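Local coordinates for conserved hypothetical protein BT1257 (Bacteroides thetaiotaomicron, PDB 2FG1) that probably removes ADP-ribose from ADP-ribosylated thymidine in DNA by hydrolysis, as a macrodomain protein of otherwise unestablished function, at residues V21-H26 with A111-A116. Numbering follows the deposited sequence.
Sequences VKVITH and ALFTIA
In the conformer described, Thr114 OG1 hydrogen-bonds to Val110 O, one turn back in its own helix, and lies 4.0 Å from Val23 CG2. The bond satisfies this buried hydroxyl within the helix, so it can sit beside a methyl. No hydrogen bond joins 21-26 to 111-116. The contact is apolar, and one methyl carries it. Val23 CG2 reaches the edge of the Phe113 ring, near the ring plane, at 3.8 Å from CE2 and 3.9 Å from CD2. With CG1 of Val23 anti to the backbone N (chi1 -180°), CG2 is the branch that meets the ring edge. The CB of Phe113 points toward the strand, and CG anti to the backbone N (chi1 -178°) brings the CD2-CE2 edge beside Val23. Phe70 stacks on this ring, and Tyr78 meets it edge-to-face. The backbones come nearest at Val23 and Thr114, whose CA atoms are 7.3 Å apart. Val23 also hydrogen-bonds through its backbone to Ser120 and His122 of the neighbouring parallel strand. The contact buries just 105 Å². It packs helix 100-117 against the inner strand 22-29, part of the helix-on-sheet core of the alpha/beta macrodomain fold.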
ATOM      1  N   VAL A  21     -16.147  -5.382   0.322  1.00 18.67           N
ATOM      2  CA  VAL A  21     -15.164  -4.870  -0.616  1.00 18.57           C
ATOM      3  C   VAL A  21     -13.837  -4.659   0.126  1.00 18.37           C
ATOM      4  O   VAL A  21     -13.812  -4.155   1.255  1.00 18.19           O
ATOM      5  CB  VAL A  21     -15.651  -3.551  -1.279  1.00 18.89           C
ATOM      6  CG1 VAL A  21     -14.650  -3.060  -2.302  1.00 19.53           C
ATOM      7  CG2 VAL A  21     -17.019  -3.740  -1.948  1.00 20.27           C
ATOM      8  N   LYS A  22     -12.738  -5.060  -0.505  1.00 18.11           N
ATOM      9  CA  LYS A  22     -11.418  -5.039   0.129  0.60 18.32           C
ATOM     10  C   LYS A  22     -10.405  -4.342  -0.766  1.00 18.11           C
ATOM     11  O   LYS A  22     -10.439  -4.502  -1.992  1.00 18.68           O
ATOM     12  CB  LYS A  22     -10.940  -6.468   0.410  0.60 18.22           C
ATOM     13  CG  LYS A  22     -11.914  -7.342   1.206  0.60 18.70           C
ATOM     14  CD  LYS A  22     -11.488  -8.811   1.186  0.60 19.22           C
ATOM     15  CE  LYS A  22     -12.557  -9.721   1.756  0.60 20.44           C
ATOM     16  NZ  LYS A  22     -12.032 -11.104   1.919  0.60 20.27           N
ATOM     17  N   VAL A  23      -9.503  -3.584  -0.150  1.00 18.09           N
ATOM     18  CA  VAL A  23      -8.402  -2.926  -0.862  1.00 18.41           C
ATOM     19  C   VAL A  23      -7.094  -3.375  -0.227  1.00 18.21           C
ATOM     20  O   VAL A  23      -6.870  -3.157   0.980  1.00 18.71           O
ATOM     21  CB  VAL A  23      -8.514  -1.385  -0.807  1.00 19.07           C
ATOM     22  CG1 VAL A  23      -7.362  -0.732  -1.560  1.00 20.31           C
ATOM     23  CG2 VAL A  23      -9.846  -0.915  -1.397  1.00 20.43           C
ATOM     24  N   ILE A  24      -6.239  -4.011  -1.025  1.00 17.98           N
ATOM     25  CA  ILE A  24      -4.900  -4.390  -0.575  1.00 18.27           C
ATOM     26  C   ILE A  24      -3.964  -3.235  -0.908  1.00 18.41           C
ATOM     27  O   ILE A  24      -3.818  -2.873  -2.087  1.00 18.85           O
ATOM     28  CB  ILE A  24      -4.419  -5.661  -1.298  1.00 18.09           C
ATOM     29  CG1 ILE A  24      -5.307  -6.852  -0.943  1.00 18.88           C
ATOM     30  CG2 ILE A  24      -2.948  -5.975  -0.954  1.00 19.56           C
ATOM     31  CD1 ILE A  24      -5.190  -8.010  -1.926  1.00 19.86           C
ATOM     32  N   THR A  25      -3.329  -2.651   0.103  1.00 17.92           N
ATOM     33  CA  THR A  25      -2.471  -1.481  -0.087  1.00 17.99           C
ATOM     34  C   THR A  25      -1.016  -1.863   0.093  1.00 18.11           C
ATOM     35  O   THR A  25      -0.674  -2.546   1.056  1.00 18.64           O
ATOM     36  CB  THR A  25      -2.781  -0.367   0.931  1.00 18.98           C
ATOM     37  OG1 THR A  25      -2.601  -0.872   2.263  1.00 19.05           O
ATOM     38  CG2 THR A  25      -4.200   0.134   0.796  1.00 20.25           C
ATOM     39  N   HIS A  26      -0.143  -1.390  -0.795  1.00 17.72           N
ATOM     40  CA  HIS A  26       1.288  -1.632  -0.623  1.00 17.73           C
ATOM     41  C   HIS A  26       2.083  -0.472  -1.219  1.00 18.11           C
ATOM     42  O   HIS A  26       1.561   0.311  -2.008  1.00 17.91           O
ATOM     43  CB  HIS A  26       1.672  -2.984  -1.233  1.00 18.39           C
ATOM     44  CG  HIS A  26       1.628  -2.984  -2.720  1.00 18.12           C
ATOM     45  ND1 HIS A  26       2.755  -3.184  -3.483  1.00 18.82           N
ATOM     46  CD2 HIS A  26       0.616  -2.730  -3.583  1.00 18.67           C
ATOM     47  CE1 HIS A  26       2.434  -3.077  -4.762  1.00 18.70           C
ATOM     48  NE2 HIS A  26       1.146  -2.794  -4.850  1.00 18.27           N
ATOM     49  N   ALA A 111      -8.126   6.574   1.699  1.00 17.81           N
ATOM     50  CA  ALA A 111      -9.269   6.835   2.576  1.00 17.64           C
ATOM     51  C   ALA A 111     -10.517   7.209   1.765  1.00 17.93           C
ATOM     52  O   ALA A 111     -11.601   6.685   2.015  1.00 18.32           O
ATOM     53  CB  ALA A 111      -8.937   7.913   3.591  1.00 18.19           C
ATOM     54  N   LEU A 112     -10.366   8.112   0.801  1.00 17.55           N
ATOM     55  CA  LEU A 112     -11.508   8.515  -0.026  1.00 18.16           C
ATOM     56  C   LEU A 112     -12.051   7.344  -0.834  1.00 18.09           C
ATOM     57  O   LEU A 112     -13.262   7.145  -0.910  1.00 17.95           O
ATOM     58  CB  LEU A 112     -11.119   9.657  -0.957  1.00 19.57           C
ATOM     59  CG  LEU A 112     -10.695  10.956  -0.278  1.00 21.83           C
ATOM     60  CD1 LEU A 112     -10.105  11.906  -1.298  1.00 23.92           C
ATOM     61  CD2 LEU A 112     -11.848  11.596   0.422  1.00 24.13           C
ATOM     62  N   PHE A 113     -11.152   6.566  -1.421  1.00 17.95           N
ATOM     63  CA  PHE A 113     -11.560   5.428  -2.244  1.00 18.36           C
ATOM     64  C   PHE A 113     -12.308   4.378  -1.410  1.00 18.05           C
ATOM     65  O   PHE A 113     -13.370   3.878  -1.821  1.00 18.26           O
ATOM     66  CB  PHE A 113     -10.323   4.818  -2.920  1.00 19.21           C
ATOM     67  CG  PHE A 113     -10.626   3.662  -3.843  1.00 19.69           C
ATOM     68  CD1 PHE A 113     -10.752   3.868  -5.210  1.00 19.89           C
ATOM     69  CD2 PHE A 113     -10.750   2.369  -3.350  1.00 20.65           C
ATOM     70  CE1 PHE A 113     -11.013   2.794  -6.075  1.00 21.13           C
ATOM     71  CE2 PHE A 113     -11.025   1.289  -4.203  1.00 21.14           C
ATOM     72  CZ  PHE A 113     -11.153   1.508  -5.563  1.00 20.86           C
ATOM     73  N   THR A 114     -11.747   4.069  -0.248  0.50 18.02           N
ATOM     74  CA  THR A 114     -12.285   3.066   0.639  0.50 18.49           C
ATOM     75  C   THR A 114     -13.667   3.498   1.162  0.50 18.34           C
ATOM     76  O   THR A 114     -14.599   2.696   1.179  0.50 18.55           O
ATOM     77  CB  THR A 114     -11.246   2.780   1.748  0.50 18.87           C
ATOM     78  OG1 THR A 114     -10.074   2.199   1.143  0.50 18.91           O
ATOM     79  CG2 THR A 114     -11.778   1.855   2.793  0.50 19.90           C
ATOM     80  N   ILE A 115     -13.802   4.770   1.536  1.00 18.14           N
ATOM     81  CA  ILE A 115     -15.085   5.325   1.991  1.00 18.27           C
ATOM     82  C   ILE A 115     -16.130   5.176   0.870  1.00 18.32           C
ATOM     83  O   ILE A 115     -17.230   4.662   1.101  1.00 18.56           O
ATOM     84  CB  ILE A 115     -14.967   6.783   2.448  1.00 18.23           C
ATOM     85  CG1 ILE A 115     -14.211   6.855   3.778  1.00 18.53           C
ATOM     86  CG2 ILE A 115     -16.378   7.385   2.625  1.00 18.74           C
ATOM     87  CD1 ILE A 115     -13.701   8.258   4.135  1.00 20.28           C
ATOM     88  N   ALA A 116     -15.757   5.560  -0.343  1.00 18.23           N
ATOM     89  CA  ALA A 116     -16.686   5.522  -1.482  1.00 19.06           C
ATOM     90  C   ALA A 116     -17.156   4.098  -1.785  1.00 19.40           C
ATOM     91  O   ALA A 116     -18.319   3.883  -2.144  1.00 19.58           O
ATOM     92  CB  ALA A 116     -16.037   6.128  -2.696  1.00 19.25           C
TER